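Local structure of Myo-inositol phosphohydrolase (Mitsuokella multacida, 4WU3) at residues L50-A55 with V185-N190; K100-I105 with K200-N205. The protein probably removes phosphate groups from myo-inositol polyphosphates such as phytate, and binds inositol-(1,3,4,5)-tetrakisphosphate. The protein carries 2 engineered substitutions. All blocks are in the same frame, centred on the assembly; numbering follows the deposited sequence.

Contact 1: residues L50-A55 with V185-N190; sequences LKIDRA and VYVNYN
Ile52 reaches Val185 and Val187 with a single methyl group. Its CB points toward strand 180-188, and there the side chain divides: CG2 lies anti to the backbone N and stays off the valines, whereas CG1 lies anti to the carbonyl carbon (chi1 -66°) and heads across the gap. The second torsion is extended (chi2 169°), which holds CD1 straight out from the strand, at full reach toward the valines. This tip lies 3.9 Å from Val185 CG2 and 4.0 Å from Val187 CG2, so it sits over the notch between two methyls, of residues two apart on one strand. The Ile52 side chain lies roughly perpendicular to that of Val185 and antiparallel to that of Val187. The nearest CA atoms, those of Ile52 and Val185, are 9.2 Å apart, and no hydrogen bond joins the segments. Strand 168-175 runs between them: Leu50 and Ile52 bond to the backbone of Tyr172, and Ile171 packs against both Ile52 and Val187. The alternation of the strand sends Lys51 the other way, where its NZ forms a salt bridge with Asp53 OD1 (2.8 Å), approaching nearly in line with the C-O bond. Ser135 and Arg122 also hold this carboxylate, and Lys51 touches Tyr243, which by sequence belongs to the phosphate-binding loop of the tyrosine-phosphatase signature. The two faces thus differ in chemistry: charge is gathered and paired on one, while Ile52 and the valines meet through methyl groups alone, a small, non-directional hydrophobic contact between strands that share a neighbour.

Contact 2: residues K100-I105 with K200-N205; sequences KELEAI and KQHGAN
His202 joins Glu103 through a nearly straight hydrogen bond, NE2 to OE2 at 2.9 Å with an N-H...O angle of 167°. It follows Lys200 and Gln201, in the closing turn of helix 195-201. With CG anti to its own carbonyl carbon, the imidazole extends toward helix 99-108. The carboxylate oxygen comes to the ring edge, close to the ring plane, and accepts with the anti lone pair, although carboxylate and ring are turned 38° apart. Leu102 CD2 lies over one ring face, 4.3 Å from His202 CG. At the other nitrogen, ND1 bonds to Met198 O, so both ring nitrogens are held and the rotation of the ring is fixed; a carbonyl and a carboxylate as the two partners would probably stabilise a protonated imidazole. Gly203 then takes a positive phi and ends the helix in a Schellman motif, its N bonded to Lys200 O at 2.9 Å. Ala204 packs on Val199 and Phe116, and Asn205 starts strand 205-211 with backbone bonds to strand 116-122. The contact therefore clamps the C-terminal end of helix 195-201 to the side of helix 99-108, just where the chain enters the edge strand of the mixed five-stranded sheet.

Overall arrangement
From the N terminus the chain first lays down strand 49-54, then helix 99-108. It passes through strand 116-122 and the antiparallel strands 126-129 and 132-137 before strand 180-188 closes the long loop of contact 1. After the short strand 192-193, helix 195-201 leads into the second half of contact 2, so the two loops cross: 100-105 lies within the span of contact 1, and 200-205 beyond it. Contact 1 brings strand 49-54 against the hairpin 168-188, whereas contact 2 joins helix 99-108 to the turn that ends helix 195-201. Their centres are about 19 Å apart, yet a salt bridge links them directly, Arg54 NH2 to Glu101 OE2 at 2.7 Å.

Contact 1: residues L50-A55 with V185-N190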
loop_
_atom_site.group_PDB
_atom_site.type_symbol
_atom_site.label_atom_id
_atom_site.label_comp_id
_atom_site.label_asym_id
_atom_site.label_seq_id
_atom_site.Cartn_x
_atom_site.Cartn_y
_atom_site.Cartn_z
ATOM N N LEU A 50 1.314 -25.644 7.746
ATOM C CA LEU A 50 0.378 -25.820 8.842
ATOM C C LEU A 50 1.181 -25.616 10.093
ATOM O O LEU A 50 2.175 -26.298 10.293
ATOM C CB LEU A 50 -0.249 -27.212 8.823
ATOM C CG LEU A 50 -1.189 -27.575 9.984
ATOM C CD1 LEU A 50 -2.314 -26.561 10.137
ATOM C CD2 LEU A 50 -1.776 -28.965 9.788
ATOM N N LYS A 51 0.768 -24.670 10.932
ATOM C CA LYS A 51 1.506 -24.402 12.154
ATOM C C LYS A 51 0.593 -24.128 13.336
ATOM O O LYS A 51 -0.612 -23.908 13.183
ATOM C CB LYS A 51 2.488 -23.246 11.958
ATOM C CG LYS A 51 1.843 -21.941 11.535
ATOM C CD LYS A 51 1.347 -21.126 12.713
ATOM C CE LYS A 51 1.275 -19.655 12.316
ATOM N NZ LYS A 51 0.694 -18.795 13.374
ATOM N N ILE A 52 1.201 -24.151 14.516
ATOM C CA ILE A 52 0.504 -23.945 15.768
ATOM C C ILE A 52 0.319 -22.449 16.043
ATOM O O ILE A 52 1.278 -21.688 16.027
ATOM C CB ILE A 52 1.281 -24.627 16.914
ATOM C CG1 ILE A 52 1.269 -26.150 16.723
ATOM C CG2 ILE A 52 0.704 -24.264 18.273
ATOM C CD1 ILE A 52 2.205 -26.910 17.641
ATOM N N ASP A 53 -0.926 -22.037 16.267
ATOM C CA ASP A 53 -1.239 -20.659 16.616
ATOM C C ASP A 53 -1.174 -20.493 18.133
ATOM O O ASP A 53 -0.487 -19.606 18.651
ATOM C CB ASP A 53 -2.656 -20.288 16.146
ATOM C CG ASP A 53 -2.795 -20.202 14.630
ATOM O OD1 ASP A 53 -1.795 -19.965 13.927
ATOM O OD2 ASP A 53 -3.936 -20.356 14.145
ATOM N N ARG A 54 -1.926 -21.349 18.834
ATOM C CA ARG A 54 -2.001 -21.328 20.293
ATOM C C ARG A 54 -1.981 -22.743 20.868
ATOM O O ARG A 54 -2.872 -23.549 20.600
ATOM C CB ARG A 54 -3.287 -20.641 20.767
ATOM C CG ARG A 54 -3.522 -19.236 20.222
ATOM C CD ARG A 54 -2.436 -18.278 20.658
ATOM N NE ARG A 54 -2.518 -18.031 22.088
ATOM C CZ ARG A 54 -1.667 -17.277 22.769
ATOM N NH1 ARG A 54 -0.660 -16.679 22.159
ATOM N NH2 ARG A 54 -1.836 -17.111 24.068
ATOM N N ALA A 55 -0.955 -23.028 21.663
ATOM C CA ALA A 55 -0.903 -24.245 22.447
ATOM C C ALA A 55 -2.042 -24.171 23.440
ATOM O O ALA A 55 -2.412 -23.084 23.870
ATOM C CB ALA A 55 0.440 -24.360 23.169
ATOM N N VAL A 185 6.560 -29.965 16.069
ATOM C CA VAL A 185 6.333 -31.006 17.056
ATOM C C VAL A 185 5.152 -31.828 16.603
ATOM O O VAL A 185 4.399 -31.412 15.726
ATOM C CB VAL A 185 5.985 -30.478 18.456
ATOM C CG1 VAL A 185 6.923 -29.412 18.889
ATOM C CG2 VAL A 185 4.600 -29.892 18.485
ATOM N N TYR A 186 5.009 -33.002 17.201
ATOM C CA TYR A 186 3.883 -33.862 16.925
ATOM C C TYR A 186 2.701 -33.496 17.819
ATOM O O TYR A 186 2.837 -33.318 19.035
ATOM C CB TYR A 186 4.277 -35.321 17.113
ATOM C CG TYR A 186 5.243 -35.831 16.071
ATOM C CD1 TYR A 186 4.775 -36.346 14.879
ATOM C CD2 TYR A 186 6.624 -35.815 16.284
ATOM C CE1 TYR A 186 5.641 -36.832 13.919
ATOM C CE2 TYR A 186 7.503 -36.296 15.324
ATOM C CZ TYR A 186 7.000 -36.807 14.146
ATOM O OH TYR A 186 7.841 -37.292 13.172
ATOM N N VAL A 187 1.543 -33.363 17.192
ATOM C CA VAL A 187 0.318 -33.016 17.883
ATOM C C VAL A 187 -0.641 -34.195 17.797
ATOM O O VAL A 187 -0.902 -34.713 16.702
ATOM C CB VAL A 187 -0.328 -31.792 17.228
ATOM C CG1 VAL A 187 -1.644 -31.455 17.900
ATOM C CG2 VAL A 187 0.624 -30.611 17.285
ATOM N N ASN A 188 -1.144 -34.634 18.946
ATOM C CA ASN A 188 -2.089 -35.740 18.981
ATOM C C ASN A 188 -3.483 -35.172 19.108
ATOM O O ASN A 188 -3.691 -34.213 19.829
ATOM C CB ASN A 188 -1.819 -36.668 20.161
ATOM C CG ASN A 188 -0.466 -37.326 20.086
ATOM O OD1 ASN A 188 0.498 -36.843 20.648
ATOM N ND2 ASN A 188 -0.386 -38.413 19.381
ATOM N N TYR A 189 -4.432 -35.768 18.402
ATOM C CA TYR A 189 -5.785 -35.254 18.381
ATOM C C TYR A 189 -6.742 -36.343 17.925
ATOM O O TYR A 189 -6.355 -37.275 17.222
ATOM C CB TYR A 189 -5.877 -34.048 17.429
ATOM C CG TYR A 189 -5.555 -34.353 15.977
ATOM C CD1 TYR A 189 -4.236 -34.352 15.512
ATOM C CD2 TYR A 189 -6.568 -34.620 15.057
ATOM C CE1 TYR A 189 -3.943 -34.622 14.179
ATOM C CE2 TYR A 189 -6.284 -34.894 13.732
ATOM C CZ TYR A 189 -4.976 -34.894 13.294
ATOM O OH TYR A 189 -4.695 -35.164 11.968
ATOM N N ASN A 190 -7.995 -36.216 18.317
ATOM C CA ASN A 190 -9.039 -37.061 17.765
ATOM C C ASN A 190 -10.249 -36.220 17.377
ATOM O O ASN A 190 -11.345 -36.738 17.187
ATOM C CB ASN A 190 -9.429 -38.142 18.765
ATOM C CG ASN A 190 -9.907 -37.570 20.071
ATOM O OD1 ASN A 190 -10.439 -36.456 20.117
ATOM N ND2 ASN A 190 -9.723 -38.327 21.148
#

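Contact 2: residues K100-I105 with K200-N205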
loop_
_atom_site.group_PDB
_atom_site.type_symbol
_atom_site.label_atom_id
_atom_site.label_comp_id
_atom_site.label_asym_id
_atom_site.label_seq_id
_atom_site.Cartn_x
_atom_site.Cartn_y
_atom_site.Cartn_z
ATOM N N LYS A 100 -8.893 -23.927 25.743
ATOM C CA LYS A 100 -8.803 -23.542 27.154
ATOM C C LYS A 100 -8.731 -22.022 27.335
ATOM O O LYS A 100 -9.202 -21.485 28.341
ATOM C CB LYS A 100 -7.601 -24.205 27.826
ATOM C CG LYS A 100 -7.733 -25.713 27.985
ATOM C CD LYS A 100 -6.578 -26.298 28.784
ATOM C CE LYS A 100 -6.547 -27.816 28.686
ATOM N NZ LYS A 100 -7.779 -28.401 29.261
ATOM N N GLU A 101 -8.145 -21.317 26.372
ATOM C CA GLU A 101 -8.110 -19.853 26.468
ATOM C C GLU A 101 -9.502 -19.271 26.227
ATOM O O GLU A 101 -9.893 -18.294 26.864
ATOM C CB GLU A 101 -7.075 -19.256 25.511
ATOM C CG GLU A 101 -5.640 -19.589 25.911
ATOM C CD GLU A 101 -4.612 -19.215 24.862
ATOM O OE1 GLU A 101 -4.912 -19.288 23.643
ATOM O OE2 GLU A 101 -3.481 -18.867 25.274
ATOM N N LEU A 102 -10.266 -19.882 25.328
ATOM C CA LEU A 102 -11.653 -19.458 25.148
ATOM C C LEU A 102 -12.419 -19.676 26.453
ATOM O O LEU A 102 -13.177 -18.803 26.896
ATOM C CB LEU A 102 -12.333 -20.203 24.000
ATOM C CG LEU A 102 -13.835 -19.924 23.829
ATOM C CD1 LEU A 102 -14.103 -18.464 23.501
ATOM C CD2 LEU A 102 -14.466 -20.812 22.772
ATOM N N GLU A 103 -12.205 -20.831 27.078
ATOM C CA GLU A 103 -12.895 -21.154 28.332
ATOM C C GLU A 103 -12.577 -20.101 29.398
ATOM O O GLU A 103 -13.471 -19.649 30.121
ATOM C CB GLU A 103 -12.544 -22.571 28.792
ATOM C CG GLU A 103 -13.265 -23.643 27.983
ATOM C CD GLU A 103 -12.590 -25.005 28.036
ATOM O OE1 GLU A 103 -11.710 -25.230 28.897
ATOM O OE2 GLU A 103 -12.943 -25.861 27.201
ATOM N N ALA A 104 -11.320 -19.672 29.455
ATOM C CA ALA A 104 -10.929 -18.595 30.354
ATOM C C ALA A 104 -11.625 -17.273 30.001
ATOM O O ALA A 104 -12.024 -16.515 30.898
ATOM C CB ALA A 104 -9.424 -18.412 30.340
ATOM N N ILE A 105 -11.757 -16.985 28.704
ATOM C CA ILE A 105 -12.483 -15.779 28.271
ATOM C C ILE A 105 -13.960 -15.829 28.691
ATOM O O ILE A 105 -14.489 -14.887 29.264
ATOM C CB ILE A 105 -12.415 -15.589 26.746
ATOM C CG1 ILE A 105 -10.992 -15.222 26.316
ATOM C CG2 ILE A 105 -13.397 -14.513 26.319
ATOM C CD1 ILE A 105 -10.806 -15.107 24.819
ATOM N N LYS A 200 -19.379 -22.796 18.991
ATOM C CA LYS A 200 -20.761 -23.180 19.193
ATOM C C LYS A 200 -20.915 -24.360 20.161
ATOM O O LYS A 200 -21.912 -24.459 20.867
ATOM C CB LYS A 200 -21.403 -23.502 17.857
ATOM C CG LYS A 200 -21.612 -22.269 17.013
ATOM C CD LYS A 200 -22.529 -22.575 15.855
ATOM C CE LYS A 200 -22.908 -21.302 15.136
ATOM N NZ LYS A 200 -23.727 -21.590 13.928
ATOM N N GLN A 201 -19.925 -25.243 20.206
ATOM C CA GLN A 201 -19.955 -26.353 21.160
ATOM C C GLN A 201 -19.811 -25.851 22.584
ATOM O O GLN A 201 -20.148 -26.554 23.534
ATOM C CB GLN A 201 -18.866 -27.380 20.842
ATOM C CG GLN A 201 -19.303 -28.323 19.741
ATOM C CD GLN A 201 -18.167 -29.136 19.180
ATOM O OE1 GLN A 201 -17.168 -29.387 19.855
ATOM N NE2 GLN A 201 -18.310 -29.554 17.928
ATOM N N HIS A 202 -19.318 -24.627 22.731
ATOM C CA HIS A 202 -19.265 -24.003 24.037
ATOM C C HIS A 202 -20.509 -23.176 24.318
ATOM O O HIS A 202 -20.594 -22.506 25.341
ATOM C CB HIS A 202 -17.996 -23.170 24.176
ATOM C CG HIS A 202 -16.793 -23.991 24.501
ATOM N ND1 HIS A 202 -16.129 -24.738 23.554
ATOM C CD2 HIS A 202 -16.170 -24.231 25.676
ATOM C CE1 HIS A 202 -15.127 -25.380 24.126
ATOM N NE2 HIS A 202 -15.131 -25.091 25.415
ATOM N N GLY A 203 -21.472 -23.238 23.405
ATOM C CA GLY A 203 -22.748 -22.546 23.578
ATOM C C GLY A 203 -22.700 -21.079 23.212
ATOM O O GLY A 203 -23.630 -20.331 23.501
ATOM N N ALA A 204 -21.618 -20.654 22.569
ATOM C CA ALA A 204 -21.464 -19.251 22.217
ATOM C C ALA A 204 -21.839 -18.997 20.767
ATOM O O ALA A 204 -22.133 -19.920 20.016
ATOM C CB ALA A 204 -20.037 -18.792 22.491
ATOM N N ASN A 205 -21.830 -17.726 20.381
ATOM C CA ASN A 205 -22.140 -17.332 19.018
ATOM C C ASN A 205 -20.889 -16.966 18.227
ATOM O O ASN A 205 -19.848 -16.667 18.805
ATOM C CB ASN A 205 -23.076 -16.146 19.056
ATOM C CG ASN A 205 -24.326 -16.439 19.840
ATOM O OD1 ASN A 205 -25.241 -17.080 19.331
ATOM N ND2 ASN A 205 -24.371 -15.982 21.090
#